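Local coordinates for RagB/SusD family nutrient uptake outer membrane protein (Bacteroides thetaiotaomicron, PDB 7KV2) that probably binds beta-glucan at the bacterial cell surface, as a SusD-family outer-membrane protein that helps a human gut bacterium take up the glycan, at residues Thr182-Tyr187 with Met229-Asp234; Met222-Ile227 with Asp234-Thr239; Lys242-Ile247 with Ser406-Asn411. All coordinates share one frame; numbering follows the deposited sequence.

Contact 1: Thr182-Tyr187 with Met229-Asp234; sequences TADQLY and MYQNDD
Tyr187 and Gln231 each hold CG anti to the backbone N (chi1 169° and -179°), which sends the two side chains out from their helices toward each other; a bend at chi2 of Gln231 then lays its chain flat over the phenol. CG of Gln231 sits 3.5 Å from the centroid of the Tyr187 ring, almost on the ring normal, a CH-pi contact, while CB reaches Tyr187 CE1 at 3.6 Å. The amide follows the same slope, its plane only 9° from that of the ring. Glutamine suits the place because its methylenes can lie on an aromatic face while its amide still reaches a polar partner beyond. That partner is Asp184, one turn before Tyr187: Gln231 NE2 donates to Asp184 OD1 over 3.0 Å, nearly straight, the oxygen being met from above the carboxylate plane and the donor's partner lying close to the amide plane. A water donates to the same Asp184 OD1 and, over 2.7 Å, to Gln231 OE1, so both ends of the amide are engaged and its rotation is fixed. The contact joins the start of helix 183-200 to the end of helix 217-231 in the helical, TPR-like part of the SusD fold. Thr182 and Gln185 begin the former with a capping box, and a Schellman motif at Asn232 ends the latter. Just past that turn stands Asp233, whose carboxylate is nearly perpendicular to the Tyr187 ring; its OD2 accepts from Tyr187 OH at 2.7 Å through the anti lone pair. Arg236 makes a salt bridge to this same oxygen and Ser235 OG bonds to OD1, so the acceptor is held by the 3-10 turn that follows it and probably stays ionised. Trp159 of helix 137-162 packs on Gln231.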
loop_
_atom_site.group_PDB
_atom_site.type_symbol
_atom_site.label_atom_id
_atom_site.label_comp_id
_atom_site.label_asym_id
_atom_site.label_seq_id
_atom_site.Cartn_x
_atom_site.Cartn_y
_atom_site.Cartn_z
ATOM N N THR A 182 -13.713 -10.345 16.539
ATOM C CA THR A 182 -13.450 -11.278 15.410
ATOM C C THR A 182 -13.207 -10.386 14.176
ATOM O O THR A 182 -13.720 -9.241 14.150
ATOM C CB THR A 182 -14.598 -12.266 15.143
ATOM O OG1 THR A 182 -15.690 -11.509 14.615
ATOM C CG2 THR A 182 -15.045 -13.058 16.364
ATOM N N ALA A 183 -12.459 -10.869 13.196
ATOM C CA ALA A 183 -12.287 -10.191 11.889
ATOM C C ALA A 183 -13.656 -9.797 11.327
ATOM O O ALA A 183 -13.814 -8.617 10.911
ATOM C CB ALA A 183 -11.522 -11.112 10.955
ATOM N N ASP A 184 -14.629 -10.726 11.326
ATOM C CA ASP A 184 -16.002 -10.500 10.783
ATOM C C ASP A 184 -16.701 -9.386 11.563
ATOM O O ASP A 184 -17.388 -8.550 10.939
ATOM C CB ASP A 184 -16.875 -11.754 10.840
ATOM C CG ASP A 184 -16.560 -12.780 9.780
ATOM O OD1 ASP A 184 -15.690 -12.517 8.899
ATOM O OD2 ASP A 184 -17.214 -13.818 9.810
ATOM N N GLN A 185 -16.536 -9.347 12.877
ATOM C CA GLN A 185 -17.122 -8.241 13.687
ATOM C C GLN A 185 -16.427 -6.918 13.339
ATOM O O GLN A 185 -17.090 -5.898 13.346
ATOM C CB GLN A 185 -16.974 -8.514 15.186
ATOM C CG GLN A 185 -17.904 -9.603 15.703
ATOM C CD GLN A 185 -17.606 -9.955 17.137
ATOM O OE1 GLN A 185 -16.466 -9.932 17.591
ATOM N NE2 GLN A 185 -18.661 -10.263 17.879
ATOM N N LEU A 186 -15.117 -6.919 13.088
ATOM C CA LEU A 186 -14.410 -5.641 12.789
ATOM C C LEU A 186 -14.883 -5.143 11.419
ATOM O O LEU A 186 -15.216 -3.952 11.304
ATOM C CB LEU A 186 -12.902 -5.854 12.892
ATOM C CG LEU A 186 -12.061 -4.613 12.597
ATOM C CD1 LEU A 186 -12.493 -3.399 13.403
ATOM C CD2 LEU A 186 -10.594 -4.898 12.836
ATOM N N TYR A 187 -15.043 -6.041 10.444
ATOM C CA TYR A 187 -15.574 -5.720 9.096
ATOM C C TYR A 187 -16.894 -4.951 9.251
ATOM O O TYR A 187 -17.121 -3.897 8.628
ATOM C CB TYR A 187 -15.765 -6.977 8.237
ATOM C CG TYR A 187 -16.529 -6.693 6.982
ATOM C CD1 TYR A 187 -15.919 -6.012 5.937
ATOM C CD2 TYR A 187 -17.885 -6.940 6.885
ATOM C CE1 TYR A 187 -16.613 -5.667 4.797
ATOM C CE2 TYR A 187 -18.598 -6.592 5.753
ATOM C CZ TYR A 187 -17.962 -5.933 4.713
ATOM O OH TYR A 187 -18.619 -5.592 3.577
ATOM N N MET A 229 -14.727 -6.449 -0.962
ATOM C CA MET A 229 -14.233 -7.551 -1.810
ATOM C C MET A 229 -13.365 -8.478 -0.974
ATOM O O MET A 229 -13.461 -9.715 -1.180
ATOM C CB MET A 229 -13.507 -7.022 -3.048
ATOM C CG MET A 229 -14.464 -6.319 -3.984
ATOM S SD MET A 229 -13.636 -5.341 -5.296
ATOM C CE MET A 229 -13.226 -6.704 -6.371
ATOM N N TYR A 230 -12.578 -7.960 -0.034
ATOM C CA TYR A 230 -11.711 -8.858 0.766
ATOM C C TYR A 230 -12.596 -9.756 1.664
ATOM O O TYR A 230 -12.209 -10.881 1.965
ATOM C CB TYR A 230 -10.701 -8.111 1.625
ATOM C CG TYR A 230 -9.648 -9.036 2.178
ATOM C CD1 TYR A 230 -8.775 -9.699 1.332
ATOM C CD2 TYR A 230 -9.548 -9.303 3.531
ATOM C CE1 TYR A 230 -7.835 -10.594 1.815
ATOM C CE2 TYR A 230 -8.595 -10.176 4.035
ATOM C CZ TYR A 230 -7.752 -10.850 3.166
ATOM O OH TYR A 230 -6.793 -11.699 3.631
ATOM N N GLN A 231 -13.727 -9.221 2.109
ATOM C CA GLN A 231 -14.688 -9.934 3.007
ATOM C C GLN A 231 -15.502 -10.956 2.206
ATOM O O GLN A 231 -16.095 -11.835 2.835
ATOM C CB GLN A 231 -15.634 -8.923 3.645
ATOM C CG GLN A 231 -16.649 -9.552 4.615
ATOM C CD GLN A 231 -15.985 -10.136 5.834
ATOM O OE1 GLN A 231 -14.815 -9.891 6.107
ATOM N NE2 GLN A 231 -16.744 -10.900 6.625
ATOM N N ASN A 232 -15.563 -10.807 0.892
ATOM C CA ASN A 232 -16.428 -11.588 -0.022
ATOM C C ASN A 232 -17.878 -11.291 0.368
ATOM O O ASN A 232 -18.692 -12.243 0.419
ATOM C CB ASN A 232 -16.087 -13.081 -0.016
ATOM C CG ASN A 232 -14.858 -13.387 -0.859
ATOM O OD1 ASN A 232 -13.805 -13.687 -0.337
ATOM N ND2 ASN A 232 -14.955 -13.248 -2.167
ATOM N N ASP A 233 -18.172 -10.023 0.670
ATOM C CA ASP A 233 -19.529 -9.610 1.137
ATOM C C ASP A 233 -20.389 -9.319 -0.089
ATOM O O ASP A 233 -20.540 -8.132 -0.479
ATOM C CB ASP A 233 -19.467 -8.453 2.121
ATOM C CG ASP A 233 -20.848 -8.011 2.575
ATOM O OD1 ASP A 233 -21.853 -8.757 2.264
ATOM O OD2 ASP A 233 -20.906 -6.914 3.166
ATOM N N ASP A 234 -20.940 -10.388 -0.680
ATOM C CA ASP A 234 -21.687 -10.334 -1.962
ATOM C C ASP A 234 -22.931 -9.455 -1.758
ATOM O O ASP A 234 -23.385 -8.831 -2.748
ATOM C CB ASP A 234 -21.908 -11.744 -2.522
ATOM C CG ASP A 234 -22.848 -12.586 -1.677
ATOM O OD1 ASP A 234 -22.622 -12.665 -0.464
ATOM O OD2 ASP A 234 -23.813 -13.114 -2.238
HETATM O O HOH W 1 -13.430 -10.597 8.258
#

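Contact 2: Met222-Ile227 with Asp234-Thr239; sequences MLYAEI and DSRYST. With EDO (1,2-ethanediol), chain E.
A helical hairpin, in which helix 217-231 turns through a short 3-10 segment at Asp234-Arg236 into helix 237-249, is filled here by the ring of Tyr224. With CG anti to the backbone N (chi1 176°), the phenol reaches across to the turn and to the first residues of the second helix, and sets its hydroxyl among aliphatic groups. OH of Tyr224 lies 3.3 Å from Arg236 CD and equally far from the methyl CG2 of Thr239, which also approaches Tyr224 CZ at 3.8 Å. Both side chains cross the tyrosine at about a right angle. The extended chain of Arg236 runs past the hydroxyl, its guanidinium plane 67° from the ring, with Tyr224 OH at the edge of that group; its charge is spent elsewhere, in salt bridges to Asp233 through NH1 and to Glu195 through NE. Arginine fits because its methylenes can pack on the phenol while its head ties two acids. Were Tyr224 replaced by alanine, a gap would probably open inside the hairpin, and the Arg236 methylenes and Thr239 CG2 would lose the phenol they pack on. Around the ring the neighbours are helical: Val191 of helix 183-200 packs against Tyr224, Ala240 touches it from helix 237-249, and the ring of Tyr243 in that same helix meets it edge-to-face.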
loop_
_atom_site.group_PDB
_atom_site.type_symbol
_atom_site.label_atom_id
_atom_site.label_comp_id
_atom_site.label_asym_id
_atom_site.label_seq_id
_atom_site.Cartn_x
_atom_site.Cartn_y
_atom_site.Cartn_z
ATOM N N MET A 222 -13.198 3.664 -2.878
ATOM C CA MET A 222 -12.174 2.622 -3.137
ATOM C C MET A 222 -11.934 1.783 -1.871
ATOM O O MET A 222 -11.752 0.571 -1.999
ATOM C CB MET A 222 -10.871 3.236 -3.645
ATOM C CG MET A 222 -10.994 3.812 -5.066
ATOM S SD MET A 222 -11.430 2.589 -6.324
ATOM C CE MET A 222 -9.824 1.791 -6.547
ATOM N N LEU A 223 -11.842 2.408 -0.700
ATOM C CA LEU A 223 -11.672 1.692 0.586
ATOM C C LEU A 223 -12.898 0.781 0.840
ATOM O O LEU A 223 -12.727 -0.378 1.262
ATOM C CB LEU A 223 -11.456 2.734 1.685
ATOM C CG LEU A 223 -11.275 2.162 3.085
ATOM C CD1 LEU A 223 -10.145 1.161 3.122
ATOM C CD2 LEU A 223 -11.039 3.278 4.090
ATOM N N TYR A 224 -14.084 1.252 0.477
ATOM C CA TYR A 224 -15.356 0.482 0.593
ATOM C C TYR A 224 -15.242 -0.772 -0.291
ATOM O O TYR A 224 -15.377 -1.918 0.201
ATOM C CB TYR A 224 -16.534 1.405 0.276
ATOM C CG TYR A 224 -17.878 0.715 0.261
ATOM C CD1 TYR A 224 -18.292 -0.025 -0.829
ATOM C CD2 TYR A 224 -18.704 0.754 1.374
ATOM C CE1 TYR A 224 -19.539 -0.640 -0.858
ATOM C CE2 TYR A 224 -19.945 0.127 1.366
ATOM C CZ TYR A 224 -20.368 -0.565 0.251
ATOM O OH TYR A 224 -21.574 -1.203 0.253
ATOM N N ALA A 225 -14.890 -0.597 -1.573
ATOM C CA ALA A 225 -14.754 -1.728 -2.523
ATOM C C ALA A 225 -13.695 -2.707 -2.009
ATOM O O ALA A 225 -13.903 -3.963 -2.106
ATOM C CB ALA A 225 -14.409 -1.216 -3.907
ATOM N N GLU A 226 -12.590 -2.165 -1.492
ATOM C CA GLU A 226 -11.466 -2.958 -0.961
ATOM C C GLU A 226 -11.967 -3.903 0.140
ATOM O O GLU A 226 -11.725 -5.136 0.029
ATOM C CB GLU A 226 -10.346 -2.091 -0.416
ATOM C CG GLU A 226 -9.207 -2.933 0.156
ATOM C CD GLU A 226 -7.925 -2.198 0.520
ATOM O OE1 GLU A 226 -7.734 -1.009 0.121
ATOM O OE2 GLU A 226 -7.152 -2.797 1.241
ATOM N N ILE A 227 -12.623 -3.376 1.168
ATOM C CA ILE A 227 -12.983 -4.215 2.357
ATOM C C ILE A 227 -14.171 -5.138 1.986
ATOM O O ILE A 227 -14.155 -6.338 2.394
ATOM C CB ILE A 227 -13.192 -3.340 3.613
ATOM C CG1 ILE A 227 -14.461 -2.489 3.551
ATOM C CG2 ILE A 227 -11.964 -2.482 3.898
ATOM C CD1 ILE A 227 -14.805 -1.865 4.861
ATOM N N ASP A 234 -20.940 -10.388 -0.680
ATOM C CA ASP A 234 -21.687 -10.334 -1.962
ATOM C C ASP A 234 -22.931 -9.455 -1.758
ATOM O O ASP A 234 -23.385 -8.831 -2.748
ATOM C CB ASP A 234 -21.908 -11.744 -2.522
ATOM C CG ASP A 234 -22.848 -12.586 -1.677
ATOM O OD1 ASP A 234 -22.622 -12.665 -0.464
ATOM O OD2 ASP A 234 -23.813 -13.114 -2.238
ATOM N N SER A 235 -23.376 -9.275 -0.517
ATOM C CA SER A 235 -24.543 -8.409 -0.214
ATOM C C SER A 235 -24.222 -6.945 -0.568
ATOM O O SER A 235 -25.164 -6.138 -0.694
ATOM C CB SER A 235 -24.983 -8.551 1.202
ATOM O OG SER A 235 -24.215 -7.718 2.047
ATOM N N ARG A 236 -22.944 -6.580 -0.731
ATOM C CA ARG A 236 -22.571 -5.163 -0.932
ATOM C C ARG A 236 -21.886 -4.964 -2.283
ATOM O O ARG A 236 -21.466 -3.827 -2.540
ATOM C CB ARG A 236 -21.709 -4.686 0.230
ATOM C CG ARG A 236 -22.524 -4.264 1.442
ATOM C CD ARG A 236 -21.645 -3.652 2.489
ATOM N NE ARG A 236 -22.467 -3.175 3.582
ATOM C CZ ARG A 236 -22.942 -3.933 4.570
ATOM N NH1 ARG A 236 -22.681 -5.230 4.626
ATOM N NH2 ARG A 236 -23.684 -3.369 5.507
ATOM N N TYR A 237 -21.811 -6.004 -3.116
ATOM C CA TYR A 237 -21.140 -5.954 -4.445
ATOM C C TYR A 237 -21.806 -4.942 -5.384
ATOM O O TYR A 237 -21.097 -4.183 -6.092
ATOM C CB TYR A 237 -21.091 -7.347 -5.076
ATOM C CG TYR A 237 -20.075 -8.315 -4.520
ATOM C CD1 TYR A 237 -19.246 -8.020 -3.447
ATOM C CD2 TYR A 237 -19.981 -9.587 -5.064
ATOM C CE1 TYR A 237 -18.320 -8.932 -2.977
ATOM C CE2 TYR A 237 -19.062 -10.513 -4.602
ATOM C CZ TYR A 237 -18.226 -10.182 -3.564
ATOM O OH TYR A 237 -17.370 -11.120 -3.094
ATOM N N SER A 238 -23.147 -4.897 -5.420
ATOM C CA SER A 238 -23.896 -3.991 -6.327
ATOM C C SER A 238 -23.636 -2.538 -5.950
ATOM O O SER A 238 -23.531 -1.728 -6.881
ATOM C CB SER A 238 -25.392 -4.268 -6.322
ATOM O OG SER A 238 -25.652 -5.404 -7.120
ATOM N N THR A 239 -23.585 -2.237 -4.655
ATOM C CA THR A 239 -23.239 -0.882 -4.123
ATOM C C THR A 239 -21.781 -0.530 -4.483
ATOM O O THR A 239 -21.527 0.558 -5.038
ATOM C CB THR A 239 -23.494 -0.815 -2.623
ATOM O OG1 THR A 239 -24.881 -1.111 -2.458
ATOM C CG2 THR A 239 -23.169 0.531 -2.017
HETATM C C1 EDO E . -4.263 -2.456 2.964
HETATM O O1 EDO E . -3.185 -3.371 3.062
HETATM C C2 EDO E . -4.242 -1.583 1.764
HETATM O O2 EDO E . -5.148 -0.466 1.755
#

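Contact 3: Lys242-Ile247 with Ser406-Asn411; sequences KYMEEI and SETLLN
Thr408 and Met244 mark the point where helices 237-249 and 405-417 come nearest in these segments, with CA atoms 5.7 Å apart. The methyl CG2 of Thr408 fits into the angle between two residues of the facing helix: it touches the carbonyl oxygen Met244 O at 3.7 Å and the branch methyl Ile247 CG2 at the same distance, one turn farther along. CG2 of Thr408 and CG2 of Ile247 both stand anti to their backbone N (OG1 of Thr408 at chi1 -52°), which points a methyl of each beta-branched residue at the other helix. Small, compact threonine suits so close a passage, and its CG2 also comes to 4.0 Å from Met244 SD. The Met244 chain, bent at chi2 and chi3, carries its sulphur to the other side of this point, alongside Asn411. There Asn411 ND2 makes a weak but fairly straight hydrogen bond to Met244 SD (3.6 Å, 166° at the hydrogen), and Asn411 CB packs on the sulphur at 3.8 Å. Methionine serves here as a flexible apolar filler that can still accept weakly from a buried amide. Farther out, Asn411 OD1 bonds to Arg453, which fixes the amide and presents its nitrogen to the sulphur. Arg453 also pairs with Glu407, whose carboxylate meets Lys462 as well. Met222 of helix 217-231 packs on Met244 and Thr408, and Ala225 on Asn411. Ile247 touches Tyr405, and its side chain lies about 6 Å from the sodium ion that Ile248, Ser250, Tyr253 and Tyr405 surround. The segments' axes pass 9.3 Å apart at a signed angle of -138°, an inclined antiparallel pairing of helices within the helical scaffold of a SusD-family protein.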
loop_
_atom_site.group_PDB
_atom_site.type_symbol
_atom_site.label_atom_id
_atom_site.label_comp_id
_atom_site.label_asym_id
_atom_site.label_seq_id
_atom_site.Cartn_x
_atom_site.Cartn_y
_atom_site.Cartn_z
ATOM N N LYS A 242 -21.736 0.277 -8.173
ATOM C CA LYS A 242 -22.303 1.637 -8.378
ATOM C C LYS A 242 -21.245 2.721 -8.029
ATOM O O LYS A 242 -21.092 3.690 -8.790
ATOM C CB LYS A 242 -23.583 1.718 -7.548
ATOM C CG LYS A 242 -24.133 3.099 -7.265
ATOM C CD LYS A 242 -25.348 2.999 -6.327
ATOM C CE LYS A 242 -25.497 4.159 -5.374
ATOM N NZ LYS A 242 -26.319 5.225 -5.985
ATOM N N TYR A 243 -20.498 2.552 -6.946
ATOM C CA TYR A 243 -19.429 3.514 -6.520
ATOM C C TYR A 243 -18.284 3.547 -7.535
ATOM O O TYR A 243 -17.804 4.664 -7.882
ATOM C CB TYR A 243 -18.953 3.197 -5.106
ATOM C CG TYR A 243 -19.995 3.390 -4.043
ATOM C CD1 TYR A 243 -21.101 4.218 -4.224
ATOM C CD2 TYR A 243 -19.840 2.781 -2.821
ATOM C CE1 TYR A 243 -22.025 4.425 -3.208
ATOM C CE2 TYR A 243 -20.760 2.965 -1.805
ATOM C CZ TYR A 243 -21.864 3.770 -2.006
ATOM O OH TYR A 243 -22.728 3.923 -0.964
ATOM N N MET A 244 -17.836 2.386 -8.007
ATOM C CA MET A 244 -16.802 2.325 -9.066
ATOM C C MET A 244 -17.321 3.066 -10.307
ATOM O O MET A 244 -16.583 3.879 -10.914
ATOM C CB MET A 244 -16.444 0.869 -9.388
ATOM C CG MET A 244 -15.841 0.086 -8.220
ATOM S SD MET A 244 -14.366 0.868 -7.440
ATOM C CE MET A 244 -15.153 1.854 -6.165
ATOM N N GLU A 245 -18.595 2.862 -10.665
ATOM C CA GLU A 245 -19.182 3.507 -11.858
ATOM C C GLU A 245 -19.204 5.025 -11.674
ATOM O O GLU A 245 -19.057 5.726 -12.681
ATOM C CB GLU A 245 -20.564 2.903 -12.142
ATOM C CG GLU A 245 -20.531 1.465 -12.634
ATOM C CD GLU A 245 -20.048 1.241 -14.048
ATOM O OE1 GLU A 245 -19.439 2.164 -14.633
ATOM O OE2 GLU A 245 -20.271 0.124 -14.569
ATOM N N GLU A 246 -19.407 5.531 -10.457
ATOM C CA GLU A 246 -19.428 6.998 -10.202
ATOM C C GLU A 246 -18.042 7.593 -10.471
ATOM O O GLU A 246 -17.962 8.645 -11.097
ATOM C CB GLU A 246 -19.857 7.274 -8.766
ATOM C CG GLU A 246 -21.351 7.136 -8.577
ATOM C CD GLU A 246 -21.834 7.517 -7.196
ATOM O OE1 GLU A 246 -21.159 8.326 -6.553
ATOM O OE2 GLU A 246 -22.877 6.973 -6.761
ATOM N N ILE A 247 -16.981 6.913 -10.027
ATOM C CA ILE A 247 -15.574 7.339 -10.302
ATOM C C ILE A 247 -15.338 7.273 -11.806
ATOM O O ILE A 247 -14.736 8.207 -12.373
ATOM C CB ILE A 247 -14.564 6.466 -9.521
ATOM C CG1 ILE A 247 -14.739 6.598 -8.013
ATOM C CG2 ILE A 247 -13.137 6.829 -9.948
ATOM C CD1 ILE A 247 -13.932 5.634 -7.192
ATOM N N SER A 406 -6.761 2.554 -12.511
ATOM C CA SER A 406 -6.759 1.186 -13.094
ATOM C C SER A 406 -7.392 0.190 -12.097
ATOM O O SER A 406 -8.030 -0.786 -12.530
ATOM C CB SER A 406 -5.382 0.795 -13.517
ATOM O OG SER A 406 -4.524 0.744 -12.404
ATOM N N GLU A 407 -7.280 0.445 -10.791
ATOM C CA GLU A 407 -7.921 -0.398 -9.780
ATOM C C GLU A 407 -9.432 -0.196 -9.802
ATOM O O GLU A 407 -10.171 -1.209 -9.617
ATOM C CB GLU A 407 -7.371 -0.129 -8.389
ATOM C CG GLU A 407 -7.780 -1.233 -7.450
ATOM C CD GLU A 407 -7.154 -1.282 -6.077
ATOM O OE1 GLU A 407 -6.384 -0.357 -5.711
ATOM O OE2 GLU A 407 -7.497 -2.282 -5.344
ATOM N N THR A 408 -9.881 1.044 -9.997
ATOM C CA THR A 408 -11.318 1.322 -10.181
ATOM C C THR A 408 -11.857 0.467 -11.344
ATOM O O THR A 408 -12.891 -0.163 -11.190
ATOM C CB THR A 408 -11.544 2.809 -10.468
ATOM O OG1 THR A 408 -10.900 3.613 -9.488
ATOM C CG2 THR A 408 -13.017 3.139 -10.481
ATOM N N LEU A 409 -11.206 0.522 -12.502
ATOM C CA LEU A 409 -11.651 -0.185 -13.729
ATOM C C LEU A 409 -11.653 -1.706 -13.497
ATOM O O LEU A 409 -12.649 -2.380 -13.879
ATOM C CB LEU A 409 -10.746 0.201 -14.902
ATOM C CG LEU A 409 -10.869 1.624 -15.465
ATOM C CD1 LEU A 409 -9.728 1.908 -16.419
ATOM C CD2 LEU A 409 -12.190 1.865 -16.176
ATOM N N LEU A 410 -10.599 -2.252 -12.899
ATOM C CA LEU A 410 -10.506 -3.708 -12.661
ATOM C C LEU A 410 -11.535 -4.116 -11.601
ATOM O O LEU A 410 -12.126 -5.217 -11.750
ATOM C CB LEU A 410 -9.065 -4.050 -12.300
ATOM C CG LEU A 410 -8.094 -3.871 -13.468
ATOM C CD1 LEU A 410 -6.641 -4.151 -13.081
ATOM C CD2 LEU A 410 -8.465 -4.754 -14.643
ATOM N N ASN A 411 -11.719 -3.320 -10.550
ATOM C CA ASN A 411 -12.760 -3.582 -9.506
ATOM C C ASN A 411 -14.146 -3.692 -10.187
ATOM O O ASN A 411 -14.877 -4.678 -9.921
ATOM C CB ASN A 411 -12.831 -2.468 -8.461
ATOM C CG ASN A 411 -11.756 -2.483 -7.391
ATOM O OD1 ASN A 411 -10.938 -3.397 -7.315
ATOM N ND2 ASN A 411 -11.775 -1.471 -6.537
#

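Following the chain from the N terminus, the first of these contacts opens at the start of helix 183-200, which contact 1 joins to the end of helix 217-231, closing a loop of 41 residues. Contact 2 opens within that loop and ends beyond it, so the two cross: they share Asp234, and Arg236 CD lies 3.8 Å from Tyr187 OH. Its own loop is only six residues, the turn of a hairpin. Contact 3 follows in series and spans 158 residues, bringing helix 405-417 back onto helix 237-249. Met222, from the contact 2 segment, bridges to it, its SD 3.6 Å from Met244 SD. Helices 183-200, 217-231, 237-249 and 405-417 are thus tied successively together.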